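Local atomic coordinates of fiber protein (Raptor siadenovirus a, PDB entry 5FJL), a protein that forms the trimeric head at the tip of the adenovirus fibre, through which the virus probably attaches to receptors on its host cell. Residues P114-C119 with L131-F136; K97-I102 with V147-E152; L84-A89 with M161-V166; F54-V59 with V108-A113. All blocks are in the same frame, centred on the assembly; numbering follows the deposited sequence.

Interaction 1 (P114-C119 with L131-F136); sequences PSTALC and LCMMQF
Met134 reaches back over the opposite strand, its terminal CE set between Ala117 and Cys119: it lies 3.7 Å from Ala117 CB and equally 3.7 Å from Cys119 SG. Met134 CG stands between its backbone N and carbonyl carbon (chi1 58°), and a bend at chi3 turns CE toward strand 115-122. On the other face Met133 makes a similar bend; its CE lies 3.9 Å from Pro114 CB and also approaches Thr116 OG1. The amide of Gln135 runs alongside the Pro114 ring, NE2 3.8 Å from Pro114 CD, while NE2 bonds to Thr112 O. These residues belong to the beta hairpin of strands 115-122 and 127-138, in the antiparallel sheet of the fibre head. Ser115 with Met134 and Ala117 with Cys132 are its hydrogen-bonded pairs, Met134 N reaching Ser115 O at 2.8 Å and Ala117 N reaching Cys132 O at 2.8 Å, the latter nearly straight at 171°. Between them, Thr116 and Met133 form a non-hydrogen-bonded pair, with Thr116 CG2 3.9 Å from Leu131 CD2 on the same face. That face turns toward the trimer interface, where Thr116 OG1 makes weak hydrogen bonds with Thr116 OG1 of both neighbouring subunits.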
# COMPACT_ATOMS: atom_id res chain seq x y z
N PRO A 114 -8.45 -2.08 -3.63
CA PRO A 114 -7.26 -1.50 -4.25
C PRO A 114 -5.99 -1.97 -3.60
O PRO A 114 -5.97 -2.18 -2.38
CB PRO A 114 -7.41 0.00 -4.02
CG PRO A 114 -8.06 0.05 -2.73
CD PRO A 114 -9.11 -1.06 -2.79
N SER A 115 -4.94 -2.10 -4.39
CA SER A 115 -3.58 -2.41 -3.89
C SER A 115 -2.58 -1.44 -4.46
O SER A 115 -2.74 -0.88 -5.53
CB SER A 115 -3.12 -3.83 -4.25
OG SER A 115 -3.78 -4.73 -3.42
N THR A 116 -1.53 -1.19 -3.70
CA THR A 116 -0.49 -0.28 -4.07
C THR A 116 0.50 -0.94 -5.03
O THR A 116 0.92 -2.09 -4.80
CB THR A 116 0.32 0.20 -2.86
OG1 THR A 116 -0.61 0.64 -1.84
CG2 THR A 116 1.24 1.32 -3.21
N ALA A 117 0.88 -0.20 -6.06
CA ALA A 117 1.88 -0.67 -7.04
C ALA A 117 2.92 0.36 -7.27
O ALA A 117 2.65 1.54 -7.16
CB ALA A 117 1.22 -0.94 -8.37
N LEU A 118 4.13 -0.09 -7.61
CA LEU A 118 5.17 0.75 -8.18
C LEU A 118 5.09 0.61 -9.70
O LEU A 118 5.27 -0.51 -10.21
CB LEU A 118 6.56 0.31 -7.71
CG LEU A 118 7.70 1.02 -8.46
CD1 LEU A 118 7.64 2.51 -8.23
CD2 LEU A 118 9.03 0.44 -8.05
N CYS A 119 4.80 1.69 -10.39
CA CYS A 119 4.65 1.71 -11.85
C CYS A 119 5.62 2.67 -12.46
O CYS A 119 6.01 3.70 -11.87
CB CYS A 119 3.25 2.12 -12.26
SG CYS A 119 2.03 0.88 -11.72
N LEU A 131 4.40 5.51 -7.12
CA LEU A 131 3.45 4.62 -6.47
C LEU A 131 2.05 5.04 -6.91
O LEU A 131 1.73 6.22 -6.99
CB LEU A 131 3.57 4.58 -4.92
CG LEU A 131 4.68 3.65 -4.34
CD1 LEU A 131 6.07 4.20 -4.65
CD2 LEU A 131 4.52 3.44 -2.84
N CYS A 132 1.25 4.03 -7.16
CA CYS A 132 -0.15 4.19 -7.64
C CYS A 132 -1.01 3.21 -6.91
O CYS A 132 -0.48 2.29 -6.27
CB CYS A 132 -0.29 3.85 -9.14
SG CYS A 132 0.72 4.84 -10.25
N MET A 133 -2.32 3.33 -6.99
CA MET A 133 -3.20 2.26 -6.52
C MET A 133 -3.91 1.67 -7.72
O MET A 133 -4.23 2.38 -8.69
CB MET A 133 -4.18 2.73 -5.50
CG MET A 133 -3.47 3.23 -4.21
SD MET A 133 -4.48 3.21 -2.75
CE MET A 133 -4.25 1.47 -2.30
N MET A 134 -4.13 0.38 -7.67
CA MET A 134 -4.90 -0.28 -8.73
C MET A 134 -5.90 -1.22 -8.18
O MET A 134 -5.76 -1.75 -7.09
CB MET A 134 -4.02 -0.85 -9.76
CG MET A 134 -3.05 -1.82 -9.29
SD MET A 134 -1.96 -2.41 -10.64
CE MET A 134 -1.10 -1.01 -11.27
N GLN A 135 -6.96 -1.43 -8.95
CA GLN A 135 -8.09 -2.19 -8.47
C GLN A 135 -8.80 -2.84 -9.64
O GLN A 135 -9.00 -2.19 -10.65
CB GLN A 135 -9.07 -1.22 -7.77
CG GLN A 135 -10.24 -1.82 -7.11
CD GLN A 135 -10.94 -0.84 -6.19
OE1 GLN A 135 -10.61 0.35 -6.15
NE2 GLN A 135 -11.82 -1.36 -5.39
N PHE A 136 -9.20 -4.09 -9.50
CA PHE A 136 -10.01 -4.79 -10.52
C PHE A 136 -11.47 -4.53 -10.16
O PHE A 136 -11.91 -4.78 -9.03
CB PHE A 136 -9.70 -6.27 -10.54
CG PHE A 136 -8.40 -6.62 -11.18
CD1 PHE A 136 -8.31 -6.83 -12.55
CD2 PHE A 136 -7.24 -6.76 -10.41
CE1 PHE A 136 -7.12 -7.18 -13.15
CE2 PHE A 136 -6.05 -7.11 -10.99
CZ PHE A 136 -5.97 -7.34 -12.36

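Interaction 2 (K97-I102 with V147-E152)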
# COMPACT_ATOMS: atom_id res chain seq x y z
N LYS A 97 -3.76 10.56 -17.51
CA LYS A 97 -4.68 11.14 -16.56
C LYS A 97 -4.39 10.63 -15.15
O LYS A 97 -3.65 9.65 -14.97
CB LYS A 97 -6.12 10.74 -16.94
CG LYS A 97 -6.57 11.14 -18.34
CD LYS A 97 -7.91 10.50 -18.72
CE LYS A 97 -7.84 9.00 -19.00
NZ LYS A 97 -6.78 8.55 -19.96
N ASP A 98 -5.05 11.20 -14.16
CA ASP A 98 -4.91 10.68 -12.79
C ASP A 98 -5.85 9.50 -12.46
O ASP A 98 -5.81 8.93 -11.35
CB ASP A 98 -5.00 11.81 -11.76
CG ASP A 98 -6.35 12.45 -11.70
OD1 ASP A 98 -7.36 11.90 -12.13
OD2 ASP A 98 -6.38 13.60 -11.16
N GLU A 99 -6.67 9.09 -13.43
CA GLU A 99 -7.50 7.91 -13.36
C GLU A 99 -7.36 7.24 -14.71
O GLU A 99 -7.62 7.89 -15.74
CB GLU A 99 -9.00 8.23 -13.20
CG GLU A 99 -9.50 8.95 -11.98
CD GLU A 99 -10.95 9.48 -12.16
OE1 GLU A 99 -11.53 9.44 -13.28
OE2 GLU A 99 -11.50 9.93 -11.15
N LEU A 100 -7.01 5.96 -14.73
CA LEU A 100 -6.83 5.24 -15.98
C LEU A 100 -7.64 3.96 -15.94
O LEU A 100 -7.74 3.29 -14.91
CB LEU A 100 -5.34 4.89 -16.13
CG LEU A 100 -4.37 6.05 -16.16
CD1 LEU A 100 -2.96 5.51 -16.09
CD2 LEU A 100 -4.56 6.83 -17.44
N LEU A 101 -8.20 3.58 -17.10
CA LEU A 101 -9.06 2.42 -17.24
C LEU A 101 -8.50 1.46 -18.28
O LEU A 101 -8.23 1.88 -19.39
CB LEU A 101 -10.47 2.84 -17.69
CG LEU A 101 -11.24 3.77 -16.76
CD1 LEU A 101 -12.67 3.92 -17.24
CD2 LEU A 101 -11.27 3.29 -15.34
N ILE A 102 -8.34 0.20 -17.92
CA ILE A 102 -7.87 -0.83 -18.84
C ILE A 102 -8.99 -1.85 -18.98
O ILE A 102 -9.21 -2.66 -18.10
CB ILE A 102 -6.59 -1.50 -18.27
CG1 ILE A 102 -5.47 -0.47 -18.04
CG2 ILE A 102 -6.13 -2.62 -19.20
CD1 ILE A 102 -4.31 -0.96 -17.18
N VAL A 147 -8.33 -0.70 -13.01
CA VAL A 147 -8.33 0.74 -12.84
C VAL A 147 -7.06 1.14 -12.12
O VAL A 147 -6.68 0.46 -11.16
CB VAL A 147 -9.54 1.18 -12.00
CG1 VAL A 147 -9.55 2.68 -11.76
CG2 VAL A 147 -10.84 0.69 -12.66
N VAL A 148 -6.42 2.20 -12.60
CA VAL A 148 -5.19 2.69 -11.98
C VAL A 148 -5.44 4.12 -11.56
O VAL A 148 -5.87 4.95 -12.37
CB VAL A 148 -4.00 2.65 -12.94
CG1 VAL A 148 -2.70 3.08 -12.28
CG2 VAL A 148 -3.84 1.25 -13.54
N LEU A 149 -5.17 4.42 -10.28
CA LEU A 149 -5.32 5.78 -9.76
C LEU A 149 -3.97 6.36 -9.45
O LEU A 149 -3.13 5.72 -8.82
CB LEU A 149 -6.16 5.81 -8.51
CG LEU A 149 -7.55 5.21 -8.60
CD1 LEU A 149 -8.26 5.43 -7.26
CD2 LEU A 149 -8.36 5.89 -9.68
N ARG A 150 -3.72 7.58 -9.90
CA ARG A 150 -2.45 8.26 -9.77
C ARG A 150 -2.62 9.59 -9.07
O ARG A 150 -3.76 10.09 -8.93
CB ARG A 150 -1.85 8.52 -11.15
CG ARG A 150 -1.60 7.28 -12.01
CD ARG A 150 -1.13 7.63 -13.41
NE ARG A 150 0.04 8.47 -13.34
CZ ARG A 150 0.08 9.75 -13.65
NH1 ARG A 150 -0.98 10.39 -14.12
NH2 ARG A 150 1.21 10.45 -13.47
N SER A 151 -1.51 10.17 -8.65
CA SER A 151 -1.51 11.47 -7.97
C SER A 151 -1.63 12.66 -8.90
O SER A 151 -2.32 13.66 -8.59
CB SER A 151 -0.24 11.67 -7.16
OG SER A 151 -0.22 12.99 -6.62
N GLU A 152 -0.96 12.59 -10.05
CA GLU A 152 -0.78 13.79 -10.90
C GLU A 152 -0.99 13.58 -12.40
O GLU A 152 -0.16 12.91 -13.05
CB GLU A 152 0.62 14.36 -10.69
CG GLU A 152 0.73 15.82 -11.13
CD GLU A 152 2.17 16.31 -11.19
OE1 GLU A 152 2.98 15.92 -10.31
OE2 GLU A 152 2.47 17.08 -12.13
O HOH W 1 -4.14 15.20 -11.02
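Arg150 folds over the 97-102 backbone, bringing NH1 2.9 Å from Lys97 O. Its CG lies anti to the carbonyl carbon (chi1 -59°), the chain runs on extended through chi2, and a turn at chi3 (55°) swings the guanidinium round to Lys97. The carbonyl oxygen lies in the guanidinium plane, yet NH1 stands well above the plane of that carbonyl, away from its lone pairs. NH1 and NH2 each add a weak bond to Glu152 O. The arginine's CD passes 3.9 Å from Leu100 CD1 on its way.

Antiparallel pairing of strands 99-103 and 144-149, in the sheet of the fibre head, underlies this. Leu100 and Val148 are the hydrogen-bonded pair, with Leu100 N 2.8 Å from Val148 O. Leu100 CB lies 4.1 Å from Val148 CB on the face that also carries Ile102. On the other face Leu101 and Val147 run side by side, Leu101 CD2 3.8 Å from Val147 CG2; next to them Glu99 CG lies 4.0 Å from Leu149 CD2, although the Glu99 carboxylate leads away. Next to the Glu99-Leu149 pair, Arg150 N reaches Asp98 O at 2.9 Å, and a water bridges Asp98 OD2 to Ser151 O, weakly at the second end.

Arg129 of the second subunit bonds to Asp98 O and Arg150 O. Arg150 NE forms a salt bridge with Glu130, and the guanidinium makes a cation-pi contact with Phe121. With NH1 held by backbone carbonyls and NE by a carboxylate, the buried charge is probably well compensated and its rotation restricted.

Interaction 3 (L84-A89 with M161-V166); sequences LTFKGA and MHIVTV
Thr85 and His162 share the same first rotation, with OG1 of one (chi1 -63°) and CG of the other (chi1 -56°) anti to the carbonyl carbon, and the two side chains leave the sheet side by side. Thr85 OG1 consequently meets His162 ND1 at 2.7 Å, in the plane of the imidazole and at its edge; either atom could donate. The threonine methyl CG2 follows along the same ring, 3.5 Å from His162 CE1.

The opposite face is apolar. Met161 runs beside Phe86 and bends at chi3, placing CE 3.6 Å from Phe86 CD1, at an oblique approach to the ring. Ile163 crosses from the next position on that face, its CD1 3.7 Å from Phe86 CE1. Farther along, Leu84 and Ile163 touch through their CB atoms.

The backbones are joined by two hydrogen-bonded pairs, Leu84 with Ile163 and Phe86 with Met161; Phe86 N points almost straight at Met161 O, 2.8 Å away and 178° at the hydrogen. Next along the strand, Val164 and Thr165 both face Leu118 in a classic beta bulge.

Strand 160-171 pairs here with strand 78-87 and, through backbone bonds of His162 to Ile120 and of the bulge to Leu118, with strand 115-122; strand 62-67 also pairs with it. Phe121 and Phe91 pack against Met161, and in the bulge itself Thr165 packs on Pro114 of the third subunit.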
# COMPACT_ATOMS: atom_id res chain seq x y z
N LEU A 84 5.20 -6.28 -15.55
CA LEU A 84 4.03 -6.51 -16.34
C LEU A 84 3.78 -5.23 -17.15
O LEU A 84 3.55 -4.16 -16.56
CB LEU A 84 2.84 -6.81 -15.44
CG LEU A 84 1.61 -7.37 -16.09
CD1 LEU A 84 1.93 -8.71 -16.75
CD2 LEU A 84 0.59 -7.55 -14.96
N THR A 85 3.80 -5.33 -18.47
CA THR A 85 3.80 -4.16 -19.34
C THR A 85 2.49 -4.03 -20.10
O THR A 85 1.99 -4.98 -20.71
CB THR A 85 4.98 -4.25 -20.33
OG1 THR A 85 6.20 -4.23 -19.57
CG2 THR A 85 4.98 -3.12 -21.36
N PHE A 86 1.94 -2.83 -20.03
CA PHE A 86 0.77 -2.43 -20.80
C PHE A 86 1.18 -1.37 -21.81
O PHE A 86 2.04 -0.52 -21.52
CB PHE A 86 -0.32 -1.86 -19.89
CG PHE A 86 -0.87 -2.86 -18.93
CD1 PHE A 86 -0.19 -3.20 -17.78
CD2 PHE A 86 -2.03 -3.55 -19.22
CE1 PHE A 86 -0.67 -4.18 -16.92
CE2 PHE A 86 -2.54 -4.50 -18.36
CZ PHE A 86 -1.88 -4.83 -17.21
N LYS A 87 0.56 -1.37 -22.96
CA LYS A 87 0.76 -0.35 -23.97
C LYS A 87 -0.25 0.77 -23.79
O LYS A 87 -1.35 0.53 -23.28
CB LYS A 87 0.54 -0.96 -25.37
CG LYS A 87 1.51 -2.07 -25.69
CD LYS A 87 1.32 -2.56 -27.14
CE LYS A 87 1.77 -1.54 -28.21
NZ LYS A 87 3.22 -1.09 -28.31
N GLY A 88 0.04 1.96 -24.31
CA GLY A 88 -0.99 2.99 -24.38
C GLY A 88 -2.30 2.53 -24.99
O GLY A 88 -3.40 2.91 -24.55
N ALA A 89 -2.19 1.67 -26.00
CA ALA A 89 -3.34 1.10 -26.69
C ALA A 89 -4.22 0.24 -25.82
O ALA A 89 -5.36 -0.04 -26.23
CB ALA A 89 -2.87 0.28 -27.88
N MET A 161 3.00 1.45 -19.73
CA MET A 161 3.00 1.40 -18.26
C MET A 161 3.61 0.10 -17.85
O MET A 161 3.06 -0.95 -18.22
CB MET A 161 1.59 1.51 -17.69
CG MET A 161 1.54 1.42 -16.16
SD MET A 161 -0.11 1.39 -15.42
CE MET A 161 -0.60 -0.27 -15.79
N HIS A 162 4.65 0.15 -17.05
CA HIS A 162 5.27 -1.05 -16.50
C HIS A 162 4.89 -1.18 -15.04
O HIS A 162 5.19 -0.28 -14.27
CB HIS A 162 6.79 -1.00 -16.62
CG HIS A 162 7.29 -0.78 -18.02
ND1 HIS A 162 7.13 -1.74 -19.01
CD2 HIS A 162 7.93 0.26 -18.60
CE1 HIS A 162 7.69 -1.29 -20.13
NE2 HIS A 162 8.17 -0.09 -19.91
N ILE A 163 4.26 -2.28 -14.66
CA ILE A 163 4.06 -2.59 -13.23
C ILE A 163 5.30 -3.33 -12.75
O ILE A 163 5.57 -4.44 -13.19
CB ILE A 163 2.80 -3.46 -12.99
CG1 ILE A 163 1.55 -2.82 -13.62
CG2 ILE A 163 2.66 -3.78 -11.51
CD1 ILE A 163 0.28 -3.59 -13.41
N VAL A 164 6.04 -2.71 -11.86
CA VAL A 164 7.26 -3.27 -11.32
C VAL A 164 6.96 -4.25 -10.19
O VAL A 164 7.44 -5.38 -10.18
CB VAL A 164 8.21 -2.18 -10.84
CG1 VAL A 164 9.46 -2.80 -10.19
CG2 VAL A 164 8.58 -1.24 -11.99
N THR A 165 6.14 -3.80 -9.26
CA THR A 165 5.70 -4.70 -8.17
C THR A 165 4.37 -4.15 -7.63
O THR A 165 4.06 -2.97 -7.79
CB THR A 165 6.82 -4.89 -7.15
OG1 THR A 165 6.62 -6.13 -6.41
CG2 THR A 165 6.89 -3.70 -6.32
N VAL A 166 3.54 -5.07 -7.13
CA VAL A 166 2.21 -4.70 -6.61
C VAL A 166 1.88 -5.60 -5.43
O VAL A 166 2.19 -6.79 -5.40
CB VAL A 166 1.13 -4.72 -7.73
CG1 VAL A 166 1.07 -6.05 -8.43
CG2 VAL A 166 -0.23 -4.30 -7.21

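Interaction 4 (F54-V59 with V108-A113)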
# COMPACT_ATOMS: atom_id res chain seq x y z
N PHE A 54 -3.52 -14.70 -13.77
CA PHE A 54 -3.65 -14.53 -12.33
C PHE A 54 -3.93 -15.85 -11.62
O PHE A 54 -4.39 -16.80 -12.25
CB PHE A 54 -4.71 -13.49 -12.02
CG PHE A 54 -6.10 -13.87 -12.45
CD1 PHE A 54 -6.91 -14.67 -11.65
CD2 PHE A 54 -6.60 -13.43 -13.66
CE1 PHE A 54 -8.21 -15.03 -12.06
CE2 PHE A 54 -7.90 -13.75 -14.05
CZ PHE A 54 -8.69 -14.56 -13.27
N ARG A 55 -3.63 -15.91 -10.33
CA ARG A 55 -3.95 -17.04 -9.47
C ARG A 55 -4.65 -16.56 -8.25
O ARG A 55 -4.12 -15.66 -7.58
CB ARG A 55 -2.71 -17.80 -9.06
CG ARG A 55 -3.02 -19.02 -8.21
CD ARG A 55 -1.92 -20.07 -8.34
NE ARG A 55 -2.39 -21.37 -7.88
CZ ARG A 55 -2.16 -22.55 -8.49
NH1 ARG A 55 -1.47 -22.63 -9.63
NH2 ARG A 55 -2.66 -23.66 -7.94
N LYS A 56 -5.83 -17.09 -7.96
CA LYS A 56 -6.63 -16.74 -6.78
C LYS A 56 -6.44 -17.84 -5.74
O LYS A 56 -6.49 -19.04 -6.08
CB LYS A 56 -8.10 -16.67 -7.15
CG LYS A 56 -8.42 -15.64 -8.19
CD LYS A 56 -9.88 -15.63 -8.58
CE LYS A 56 -10.76 -14.91 -7.58
NZ LYS A 56 -12.06 -14.55 -8.20
N THR A 57 -6.17 -17.44 -4.51
CA THR A 57 -6.12 -18.32 -3.35
C THR A 57 -7.28 -17.96 -2.45
O THR A 57 -7.38 -16.82 -1.98
CB THR A 57 -4.78 -18.14 -2.61
OG1 THR A 57 -3.70 -18.47 -3.49
CG2 THR A 57 -4.70 -19.03 -1.37
N ARG A 58 -8.18 -18.92 -2.18
CA ARG A 58 -9.35 -18.69 -1.36
C ARG A 58 -9.16 -19.28 0.02
O ARG A 58 -8.94 -20.49 0.11
CB ARG A 58 -10.57 -19.36 -1.95
CG ARG A 58 -10.82 -19.08 -3.41
CD ARG A 58 -12.24 -19.44 -3.81
NE ARG A 58 -12.71 -18.68 -4.98
CZ ARG A 58 -12.17 -18.68 -6.20
NH1 ARG A 58 -11.09 -19.40 -6.47
NH2 ARG A 58 -12.72 -17.93 -7.17
N VAL A 59 -9.28 -18.46 1.06
CA VAL A 59 -9.37 -18.95 2.44
C VAL A 59 -10.62 -18.40 3.12
O VAL A 59 -10.66 -17.22 3.50
CB VAL A 59 -8.09 -18.66 3.24
CG1 VAL A 59 -7.02 -19.68 2.89
CG2 VAL A 59 -7.57 -17.25 2.98
N VAL A 108 -14.02 -14.95 -16.59
CA VAL A 108 -14.60 -14.71 -15.26
C VAL A 108 -14.30 -13.30 -14.79
O VAL A 108 -13.34 -12.69 -15.23
CB VAL A 108 -14.09 -15.73 -14.23
CG1 VAL A 108 -14.46 -17.17 -14.66
CG2 VAL A 108 -12.60 -15.59 -13.96
N GLN A 109 -15.16 -12.79 -13.92
CA GLN A 109 -14.96 -11.51 -13.30
C GLN A 109 -13.84 -11.59 -12.29
O GLN A 109 -13.57 -12.64 -11.73
CB GLN A 109 -16.20 -11.10 -12.50
CG GLN A 109 -17.40 -10.77 -13.33
CD GLN A 109 -18.58 -10.27 -12.48
OE1 GLN A 109 -18.44 -9.83 -11.33
NE2 GLN A 109 -19.76 -10.32 -13.08
N LEU A 110 -13.21 -10.44 -12.06
CA LEU A 110 -12.28 -10.30 -10.94
C LEU A 110 -12.59 -8.97 -10.28
O LEU A 110 -12.53 -7.93 -10.90
CB LEU A 110 -10.82 -10.37 -11.41
CG LEU A 110 -9.75 -10.22 -10.34
CD1 LEU A 110 -9.91 -11.22 -9.21
CD2 LEU A 110 -8.36 -10.33 -10.95
N ASN A 111 -13.00 -9.01 -9.00
CA ASN A 111 -13.40 -7.81 -8.27
C ASN A 111 -12.56 -7.76 -7.02
O ASN A 111 -12.59 -8.72 -6.26
CB ASN A 111 -14.86 -7.93 -7.87
CG ASN A 111 -15.76 -7.97 -9.07
OD1 ASN A 111 -15.84 -6.99 -9.79
ND2 ASN A 111 -16.36 -9.11 -9.33
N THR A 112 -11.77 -6.69 -6.86
CA THR A 112 -10.85 -6.59 -5.70
C THR A 112 -10.94 -5.24 -5.04
O THR A 112 -11.46 -4.26 -5.57
CB THR A 112 -9.38 -6.81 -6.17
OG1 THR A 112 -8.89 -5.65 -6.87
CG2 THR A 112 -9.24 -8.07 -7.01
N ALA A 113 -10.37 -5.18 -3.83
CA ALA A 113 -10.03 -3.93 -3.19
C ALA A 113 -8.79 -3.34 -3.87
O ALA A 113 -8.12 -4.04 -4.67
CB ALA A 113 -9.75 -4.21 -1.71
O HOH W 2 -13.66 -11.74 -7.89
O HOH W 3 -11.66 -14.33 -10.89
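Phe54 receives Leu110 over one face of its ring and Val108 at the edge, with Leu110 CD2 4.5 Å from Phe54 CG and Val108 CG2 4.1 Å from Phe54 CZ. Lys56 slides past Leu110 in the opposite sense, so that Leu110 CD1 comes 4.1 Å from Lys56 CE. The ammonium then bridges to the loop backbone through water: one water lies 2.7 Å from Lys56 NZ and donates to Gln109 O, also at 2.7 Å. A second links Lys56 NZ weakly to Asn111 N, where the water accepts at 3.0 Å.

A turn at chi3 (79°) of Lys56 carries NZ to these waters. Leu110 reaches both partners with CG anti to its backbone N (chi1 179°). Within the loop, Asn111 ND2 donates to Gln109 OE1 at 3.0 Å on an in-plane lone pair, and Asn111 OD1 bonds to Thr138. Phe44 also meets the Phe54 ring, their planes at about 35°, and Thr65 and Leu67 of strand 62-67 pack against it.

The contact therefore lays the loop between strands 99-103 and 115-122 against strand 51-59 through apolar side chains and two waters. With direct polar pairing absent between the segments, solvent mediates the lysine's link to the loop, and its charge is probably stabilised in part by these waters.

Overall arrangement
Interactions 1, 2 and 3 lie on one curled antiparallel sheet. Strand 127-138 carries interaction 1 to interaction 2, their centres 9 Å apart, through Met133 O to Leu149 N (2.8 Å) and Gln135 O to Val147 N (2.9 Å). Strand 115-122 leads the other way to interaction 3, with Leu118 O 2.9 Å from Val164 N at the bulge. Interactions 2 and 3 also meet by side chains, Ile102 CD1 lying 4.0 Å from Met161 CE. Interaction 4 is more peripheral, its centre about 21 Å from that of interaction 2 and 19 Å from that of interaction 3, but its loop joins interaction 1 where Thr112 N bonds to Phe136 O.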